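Local coordinates for uncharacterized protein (Clostridium leptum, PDB 4PW1) that is of unknown function but folds as a nine-stranded antiparallel beta sheet surrounded by alpha-helices, at residues 52-57 with 84-89; 172-177 with 234-239. One frame throughout, in Å; residues are numbered along the deposited sequence.

Contact 1: residues 52-57 with 84-89; sequences NSVRIL and KDMALT
Val-54 on helix 44-58 spreads its two methyls over two residues of strand 80-89, Met-86 and Leu-88, in a sparse helix-on-sheet contact of this nine-stranded antiparallel fold. The backbones stay well apart, with 10.1 Å between the CA atoms of Val-54 and Leu-88, so the side chains alone bridge the gap and only about 85 Å² is buried between the segments. The branching of the valine divides the work. CG1, anti to the backbone N (chi1 171°), meets Leu-88, while CG2 goes to the selenomethionine at 86, two positions back on the same side of the strand. Met-86 runs out extended through CG and SE and bends at its last torsion (chi3 66°), which turns Met-86 CE across the valine to lie 4.0 Å from Val-54 CG2. All three residues are buried. Trp-62, in the loop after the helix, touches both Val-54 and Leu-88, and Val-98 of the neighbouring strand 95-103 packs on Met-86 and Leu-88, so the apolar patch continues past these two segments. On another side of the helix, Arg-55 NH2 donates to Asn-52 OD1 at 3.2 Å, from above the carbonyl plane, and also pairs with Asp-64. Back at the interface, valine and leucine reach toward each other tip to tip, Val-54 CG1 and Leu-88 CD1 standing 3.9 Å apart.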
ATOM      1  N   ASN B  52     -27.520   6.337   6.225  1.00 20.64           N
ATOM      2  CA  ASN B  52     -28.129   5.438   5.261  1.00 20.81           C
ATOM      3  C   ASN B  52     -27.096   4.485   4.590  1.00 21.82           C
ATOM      4  O   ASN B  52     -27.380   3.325   4.304  1.00 23.39           O
ATOM      5  CB  ASN B  52     -28.865   6.264   4.242  1.00 21.75           C
ATOM      6  CG  ASN B  52     -30.170   6.802   4.805  1.00 24.85           C
ATOM      7  OD1 ASN B  52     -31.109   6.060   4.975  1.00 22.31           O
ATOM      8  ND2 ASN B  52     -30.212   8.061   5.098  1.00 25.49           N
ATOM      9  N   SER B  53     -25.906   4.983   4.337  1.00 21.74           N
ATOM     10  CA  SER B  53     -24.828   4.116   3.802  1.00 19.35           C
ATOM     11  C   SER B  53     -24.507   2.952   4.737  1.00 19.05           C
ATOM     12  O   SER B  53     -24.384   1.794   4.298  1.00 22.27           O
ATOM     13  CB  SER B  53     -23.581   4.933   3.552  1.00 20.33           C
ATOM     14  OG  SER B  53     -23.821   5.914   2.541  1.00 21.28           O
ATOM     15  N   VAL B  54     -24.410   3.239   6.032  1.00 18.68           N
ATOM     16  CA  VAL B  54     -24.185   2.208   7.035  1.00 19.92           C
ATOM     17  C   VAL B  54     -25.280   1.142   6.957  1.00 23.32           C
ATOM     18  O   VAL B  54     -24.974  -0.067   6.858  1.00 21.42           O
ATOM     19  CB  VAL B  54     -24.098   2.791   8.460  1.00 21.51           C
ATOM     20  CG1 VAL B  54     -24.088   1.687   9.523  1.00 24.65           C
ATOM     21  CG2 VAL B  54     -22.876   3.707   8.604  1.00 23.22           C
ATOM     22  N   ARG B  55     -26.552   1.551   6.959  1.00 20.67           N
ATOM     23  CA  ARG B  55     -27.641   0.569   6.903  1.00 22.31           C
ATOM     24  C   ARG B  55     -27.731  -0.219   5.587  1.00 21.39           C
ATOM     25  O   ARG B  55     -27.981  -1.426   5.594  1.00 23.12           O
ATOM     26  CB  ARG B  55     -29.002   1.232   7.190  1.00 24.82           C
ATOM     27  CG  ARG B  55     -29.202   1.682   8.635  1.00 25.38           C
ATOM     28  CD  ARG B  55     -30.653   2.119   8.842  1.00 28.22           C
ATOM     29  NE  ARG B  55     -30.874   3.407   8.196  1.00 27.98           N
ATOM     30  CZ  ARG B  55     -30.693   4.584   8.786  1.00 27.01           C
ATOM     31  NH1 ARG B  55     -30.240   4.690  10.029  1.00 28.70           N
ATOM     32  NH2 ARG B  55     -30.891   5.685   8.103  1.00 27.29           N
ATOM     33  N   ILE B  56     -27.559   0.456   4.465  1.00 22.69           N
ATOM     34  CA  ILE B  56     -27.826  -0.160   3.158  1.00 23.52           C
ATOM     35  C   ILE B  56     -26.578  -0.836   2.571  1.00 25.69           C
ATOM     36  O   ILE B  56     -26.663  -1.947   2.048  1.00 23.66           O
ATOM     37  CB  ILE B  56     -28.401   0.887   2.206  1.00 24.88           C
ATOM     38  CG1 ILE B  56     -29.793   1.314   2.695  1.00 25.22           C
ATOM     39  CG2 ILE B  56     -28.452   0.351   0.803  1.00 25.70           C
ATOM     40  CD1 ILE B  56     -30.336   2.549   2.006  1.00 28.30           C
ATOM     41  N   LEU B  57     -25.424  -0.189   2.646  1.00 23.62           N
ATOM     42  CA  LEU B  57     -24.179  -0.838   2.168  1.00 23.47           C
ATOM     43  C   LEU B  57     -23.652  -1.814   3.201  1.00 23.54           C
ATOM     44  O   LEU B  57     -23.206  -2.913   2.854  1.00 24.63           O
ATOM     45  CB  LEU B  57     -23.076   0.178   1.817  1.00 22.45           C
ATOM     46  CG  LEU B  57     -23.451   1.255   0.800  1.00 25.30           C
ATOM     47  CD1 LEU B  57     -22.276   2.149   0.466  1.00 21.50           C
ATOM     48  CD2 LEU B  57     -23.995   0.628  -0.475  1.00 26.23           C
ATOM     49  N   LYS B  84     -13.298   8.378  10.038  1.00 18.13           N
ATOM     50  CA  LYS B  84     -12.260   7.402  10.326  1.00 18.55           C
ATOM     51  C   LYS B  84     -12.600   6.564  11.542  1.00 17.54           C
ATOM     52  O   LYS B  84     -12.763   7.078  12.632  1.00 17.09           O
ATOM     53  CB  LYS B  84     -10.926   8.076  10.586  1.00 21.33           C
ATOM     54  CG  LYS B  84      -9.728   7.104  10.574  1.00 25.37           C
ATOM     55  CD  LYS B  84      -8.496   7.850  11.074  1.00 31.53           C
ATOM     56  CE  LYS B  84      -7.201   7.166  10.712  1.00 41.81           C
ATOM     57  NZ  LYS B  84      -7.135   5.838  11.320  1.00 46.23           N
ATOM     58  N   ASP B  85     -12.639   5.247  11.338  1.00 18.99           N
ATOM     59  CA  ASP B  85     -12.807   4.271  12.407  1.00 19.03           C
ATOM     60  C   ASP B  85     -13.936   4.614  13.370  1.00 18.10           C
ATOM     61  O   ASP B  85     -13.764   4.578  14.575  1.00 19.24           O
ATOM     62  CB  ASP B  85     -11.477   4.049  13.138  1.00 20.30           C
ATOM     63  CG  ASP B  85     -10.449   3.346  12.283  1.00 22.15           C
ATOM     64  OD1 ASP B  85     -10.807   2.586  11.344  1.00 20.17           O
ATOM     65  OD2 ASP B  85      -9.233   3.545  12.573  1.00 22.69           O
HETATM   66  N   MSE B  86     -15.139   4.861  12.844  1.00 17.46           N
HETATM   67  CA  MSE B  86     -16.299   4.959  13.696  1.00 19.16           C
HETATM   68  C   MSE B  86     -16.650   3.564  14.221  1.00 21.45           C
HETATM   69  O   MSE B  86     -16.861   2.621  13.434  1.00 20.90           O
HETATM   70  CB  MSE B  86     -17.496   5.577  12.961  1.00 17.75           C
HETATM   71  CG  MSE B  86     -18.686   5.668  13.855  1.00 19.86           C
HETATM   72 SE   MSE B  86     -20.184   6.478  12.884  0.75 16.08          SE
HETATM   73  CE  MSE B  86     -20.600   5.184  11.535  1.00 18.02           C
ATOM     74  N   ALA B  87     -16.744   3.439  15.548  1.00 21.90           N
ATOM     75  CA  ALA B  87     -16.958   2.170  16.229  1.00 23.60           C
ATOM     76  C   ALA B  87     -18.428   1.960  16.447  1.00 22.47           C
ATOM     77  O   ALA B  87     -19.084   2.814  17.009  1.00 25.75           O
ATOM     78  CB  ALA B  87     -16.217   2.120  17.598  1.00 23.94           C
ATOM     79  N   LEU B  88     -18.975   0.855  15.959  1.00 21.75           N
ATOM     80  CA  LEU B  88     -20.385   0.513  16.205  1.00 22.65           C
ATOM     81  C   LEU B  88     -20.477  -0.904  16.773  1.00 22.47           C
ATOM     82  O   LEU B  88     -19.686  -1.775  16.397  1.00 20.42           O
ATOM     83  CB  LEU B  88     -21.184   0.527  14.885  1.00 22.28           C
ATOM     84  CG  LEU B  88     -21.262   1.845  14.141  1.00 25.45           C
ATOM     85  CD1 LEU B  88     -22.051   1.631  12.861  1.00 24.12           C
ATOM     86  CD2 LEU B  88     -21.951   2.925  14.973  1.00 26.22           C
ATOM     87  N   THR B  89     -21.485  -1.147  17.600  1.00 23.93           N
ATOM     88  CA  THR B  89     -21.783  -2.464  18.105  1.00 23.06           C
ATOM     89  C   THR B  89     -23.197  -2.857  17.672  1.00 24.39           C
ATOM     90  O   THR B  89     -24.124  -2.168  17.967  1.00 24.63           O
ATOM     91  CB  THR B  89     -21.636  -2.504  19.633  1.00 24.80           C
ATOM     92  OG1 THR B  89     -20.283  -2.212  19.967  1.00 23.67           O
ATOM     93  CG2 THR B  89     -21.943  -3.887  20.180  1.00 25.12           C
TER

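Contact 2: residues 172-177 with 234-239; sequences NAFYMF and MVLIYS
This is apolar packing of a helix start on the sheet: the first turn of helix 173-190 lies over strand 233-239, the axes of the short segments 173-177 and 234-239 approaching to 11.4 Å at 109° to each other. Leu-236 is the hub, its two methyls engaging two phenylalanines of the helix. Leu-236 CD2 sits 3.5 Å from Phe-177 CE2 and also nears CZ of that ring, while Leu-236 CD1 is 3.9 Å from Phe-174 CE1. Both rings cross the leucine obliquely. Phe-177 is carried to the strand by a CG anti to its backbone N (chi1 177°); Phe-174 has CG beside the backbone N instead, and its ring approaches through the CE1 side, not the para carbon CZ. Nearer the helix start, Ala-173 CB stands 3.7 Å from Tyr-238 CE1, the small side chain being consistent with the close backbones, 8.5 Å between the CA atoms of Ala-173 and Tyr-238. Phe-245 of strand 244-251 extends the aromatic cluster, meeting the rings of Phe-174 and Tyr-238 edge-to-face. The turn itself is fixed by Asn-172, whose OD1 accepts from Tyr-175 N at 3.0 Å in a nearly straight bond (168°) and more weakly from Phe-174 N. Asn-172 ND2 is in turn held by the backbone O of Asp-135. An asparagine N-cap thus opens a helix packed crosswise on this fold's nine-stranded antiparallel sheet.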
ATOM      1  N   ASN B 172     -24.553 -13.879  -5.755  1.00 30.75           N
ATOM      2  CA  ASN B 172     -23.484 -13.260  -6.571  1.00 30.79           C
ATOM      3  C   ASN B 172     -22.983 -11.963  -5.909  1.00 27.31           C
ATOM      4  O   ASN B 172     -23.745 -11.014  -5.710  1.00 23.76           O
ATOM      5  CB  ASN B 172     -24.000 -13.000  -7.993  1.00 28.01           C
ATOM      6  CG  ASN B 172     -22.935 -12.453  -8.925  1.00 26.70           C
ATOM      7  OD1 ASN B 172     -22.429 -11.349  -8.722  1.00 27.32           O
ATOM      8  ND2 ASN B 172     -22.579 -13.226  -9.945  1.00 25.60           N
ATOM      9  N   ALA B 173     -21.700 -11.912  -5.530  1.00 25.90           N
ATOM     10  CA  ALA B 173     -21.206 -10.768  -4.767  1.00 23.10           C
ATOM     11  C   ALA B 173     -21.350  -9.433  -5.538  1.00 22.73           C
ATOM     12  O   ALA B 173     -21.573  -8.357  -4.925  1.00 21.35           O
ATOM     13  CB  ALA B 173     -19.747 -10.989  -4.356  1.00 26.30           C
ATOM     14  N   PHE B 174     -21.209  -9.491  -6.863  1.00 21.24           N
ATOM     15  CA  PHE B 174     -21.251  -8.289  -7.693  1.00 20.48           C
ATOM     16  C   PHE B 174     -22.682  -7.807  -7.754  1.00 21.54           C
ATOM     17  O   PHE B 174     -22.924  -6.653  -7.471  1.00 20.49           O
ATOM     18  CB  PHE B 174     -20.635  -8.522  -9.083  1.00 20.77           C
ATOM     19  CG  PHE B 174     -19.166  -8.803  -9.035  1.00 22.51           C
ATOM     20  CD1 PHE B 174     -18.259  -7.768  -8.967  1.00 20.81           C
ATOM     21  CD2 PHE B 174     -18.691 -10.110  -8.976  1.00 23.37           C
ATOM     22  CE1 PHE B 174     -16.910  -8.005  -8.890  1.00 22.99           C
ATOM     23  CE2 PHE B 174     -17.331 -10.358  -8.880  1.00 25.31           C
ATOM     24  CZ  PHE B 174     -16.427  -9.300  -8.826  1.00 23.65           C
ATOM     25  N   TYR B 175     -23.621  -8.711  -8.052  1.00 23.18           N
ATOM     26  CA  TYR B 175     -25.035  -8.343  -8.074  1.00 25.76           C
ATOM     27  C   TYR B 175     -25.486  -7.750  -6.739  1.00 26.96           C
ATOM     28  O   TYR B 175     -26.213  -6.750  -6.717  1.00 23.12           O
ATOM     29  CB  TYR B 175     -25.927  -9.529  -8.430  1.00 24.81           C
ATOM     30  CG  TYR B 175     -25.784 -10.084  -9.820  1.00 27.02           C
ATOM     31  CD1 TYR B 175     -25.289  -9.304 -10.882  1.00 29.80           C
ATOM     32  CD2 TYR B 175     -26.214 -11.377 -10.109  1.00 28.61           C
ATOM     33  CE1 TYR B 175     -25.205  -9.821 -12.173  1.00 32.05           C
ATOM     34  CE2 TYR B 175     -26.138 -11.908 -11.396  1.00 33.70           C
ATOM     35  CZ  TYR B 175     -25.637 -11.130 -12.434  1.00 34.47           C
ATOM     36  OH  TYR B 175     -25.529 -11.659 -13.711  1.00 29.49           O
HETATM   37  N   MSE B 176     -25.062  -8.354  -5.623  1.00 23.11           N
HETATM   38  CA  MSE B 176     -25.517  -7.900  -4.319  1.00 22.46           C
HETATM   39  C   MSE B 176     -24.982  -6.524  -4.030  1.00 25.75           C
HETATM   40  O   MSE B 176     -25.710  -5.636  -3.508  1.00 23.86           O
HETATM   41  CB  MSE B 176     -25.058  -8.800  -3.178  1.00 23.97           C
HETATM   42  CG  MSE B 176     -25.780 -10.134  -3.255  1.00 36.52           C
HETATM   43 SE   MSE B 176     -25.253 -11.262  -1.706  0.75 43.94          SE
HETATM   44  CE  MSE B 176     -23.256 -11.339  -1.659  1.00 40.28           C
ATOM     45  N   PHE B 177     -23.708  -6.325  -4.343  1.00 22.75           N
ATOM     46  CA  PHE B 177     -23.089  -5.028  -4.068  1.00 23.92           C
ATOM     47  C   PHE B 177     -23.703  -3.931  -4.952  1.00 21.13           C
ATOM     48  O   PHE B 177     -24.048  -2.871  -4.472  1.00 21.39           O
ATOM     49  CB  PHE B 177     -21.592  -5.094  -4.278  1.00 24.96           C
ATOM     50  CG  PHE B 177     -20.903  -3.766  -4.082  1.00 28.16           C
ATOM     51  CD1 PHE B 177     -20.767  -3.222  -2.816  1.00 32.83           C
ATOM     52  CD2 PHE B 177     -20.445  -3.056  -5.172  1.00 33.14           C
ATOM     53  CE1 PHE B 177     -20.162  -1.986  -2.647  1.00 31.15           C
ATOM     54  CE2 PHE B 177     -19.828  -1.836  -5.020  1.00 34.71           C
ATOM     55  CZ  PHE B 177     -19.684  -1.308  -3.747  1.00 34.94           C
HETATM   56  N   MSE B 234     -10.493   1.323  -9.134  1.00 21.18           N
HETATM   57  CA  MSE B 234     -11.290   0.983  -7.989  1.00 20.32           C
HETATM   58  C   MSE B 234     -10.816  -0.275  -7.357  1.00 19.42           C
HETATM   59  O   MSE B 234     -10.183  -1.116  -8.000  1.00 23.29           O
HETATM   60  CB  MSE B 234     -12.735   0.936  -8.465  1.00 22.33           C
HETATM   61  CG  MSE B 234     -13.579   0.077  -7.567  1.00 34.38           C
HETATM   62 SE   MSE B 234     -15.472   0.142  -8.156  0.75 30.26          SE
HETATM   63  CE  MSE B 234     -15.067  -0.984  -9.527  1.00 20.16           C
ATOM     64  N   VAL B 235     -11.096  -0.393  -6.062  1.00 17.41           N
ATOM     65  CA  VAL B 235     -10.918  -1.616  -5.329  1.00 17.60           C
ATOM     66  C   VAL B 235     -12.209  -1.953  -4.635  1.00 19.17           C
ATOM     67  O   VAL B 235     -12.840  -1.093  -4.020  1.00 18.78           O
ATOM     68  CB  VAL B 235      -9.803  -1.464  -4.279  1.00 18.39           C
ATOM     69  CG1 VAL B 235      -9.666  -2.731  -3.485  1.00 21.06           C
ATOM     70  CG2 VAL B 235      -8.513  -1.107  -4.942  1.00 22.44           C
ATOM     71  N   LEU B 236     -12.661  -3.184  -4.839  1.00 20.46           N
ATOM     72  CA  LEU B 236     -13.763  -3.741  -4.079  1.00 18.56           C
ATOM     73  C   LEU B 236     -13.175  -4.618  -2.986  1.00 18.53           C
ATOM     74  O   LEU B 236     -12.343  -5.444  -3.259  1.00 21.73           O
ATOM     75  CB  LEU B 236     -14.668  -4.559  -4.990  1.00 20.78           C
ATOM     76  CG  LEU B 236     -15.455  -3.740  -5.995  1.00 26.29           C
ATOM     77  CD1 LEU B 236     -16.185  -4.654  -6.977  1.00 27.60           C
ATOM     78  CD2 LEU B 236     -16.465  -2.866  -5.263  1.00 31.89           C
ATOM     79  N   ILE B 237     -13.618  -4.420  -1.748  1.00 18.40           N
ATOM     80  CA  ILE B 237     -13.079  -5.107  -0.593  1.00 18.30           C
ATOM     81  C   ILE B 237     -13.979  -6.260  -0.216  1.00 17.58           C
ATOM     82  O   ILE B 237     -15.117  -6.048   0.252  1.00 17.59           O
ATOM     83  CB  ILE B 237     -12.976  -4.148   0.622  1.00 17.78           C
ATOM     84  CG1 ILE B 237     -12.141  -2.932   0.243  1.00 18.24           C
ATOM     85  CG2 ILE B 237     -12.419  -4.862   1.843  1.00 17.93           C
ATOM     86  CD1 ILE B 237     -12.190  -1.852   1.296  1.00 19.21           C
ATOM     87  N   TYR B 238     -13.488  -7.467  -0.470  1.00 16.05           N
ATOM     88  CA  TYR B 238     -14.259  -8.686  -0.280  1.00 18.30           C
ATOM     89  C   TYR B 238     -13.867  -9.390   1.002  1.00 18.43           C
ATOM     90  O   TYR B 238     -12.669  -9.612   1.246  1.00 19.70           O
ATOM     91  CB  TYR B 238     -14.054  -9.609  -1.465  1.00 18.22           C
ATOM     92  CG  TYR B 238     -14.919 -10.851  -1.482  1.00 20.52           C
ATOM     93  CD1 TYR B 238     -16.257 -10.786  -1.890  1.00 22.06           C
ATOM     94  CD2 TYR B 238     -14.391 -12.105  -1.178  1.00 21.20           C
ATOM     95  CE1 TYR B 238     -17.032 -11.917  -1.972  1.00 22.25           C
ATOM     96  CE2 TYR B 238     -15.178 -13.248  -1.254  1.00 24.21           C
ATOM     97  CZ  TYR B 238     -16.499 -13.140  -1.645  1.00 24.25           C
ATOM     98  OH  TYR B 238     -17.287 -14.258  -1.749  1.00 22.94           O
ATOM     99  N   SER B 239     -14.876  -9.740   1.799  1.00 19.67           N
ATOM    100  CA  SER B 239     -14.691 -10.588   2.959  1.00 19.63           C
ATOM    101  C   SER B 239     -14.913 -12.075   2.589  1.00 22.98           C
ATOM    102  O   SER B 239     -16.016 -12.459   2.174  1.00 20.84           O
ATOM    103  CB  SER B 239     -15.659 -10.216   4.054  1.00 21.37           C
ATOM    104  OG  SER B 239     -15.691 -11.242   5.013  1.00 21.36           O
TER

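In the fold
Both contacts are buried and apolar, and both set a helix on the same antiparallel sheet, but at different strands: contact 1 uses strand 80-89, contact 2 strand 233-239, with three strands between them in the sheet order. They fall in the two separate DUF6836 regions and follow one another along the chain. Their centres are about 17 Å apart and their nearest atoms about 5 Å. Contact 1 is thin and made of methyl groups alone, with no ring among its touching atoms; contact 2, closer to the centre of the chain, buries over twice the area and brings in aromatic rings. Helix 173-190 also links them, since its later residues, such as Leu-184, touch Asn-52 and Ser-53 of helix 44-58.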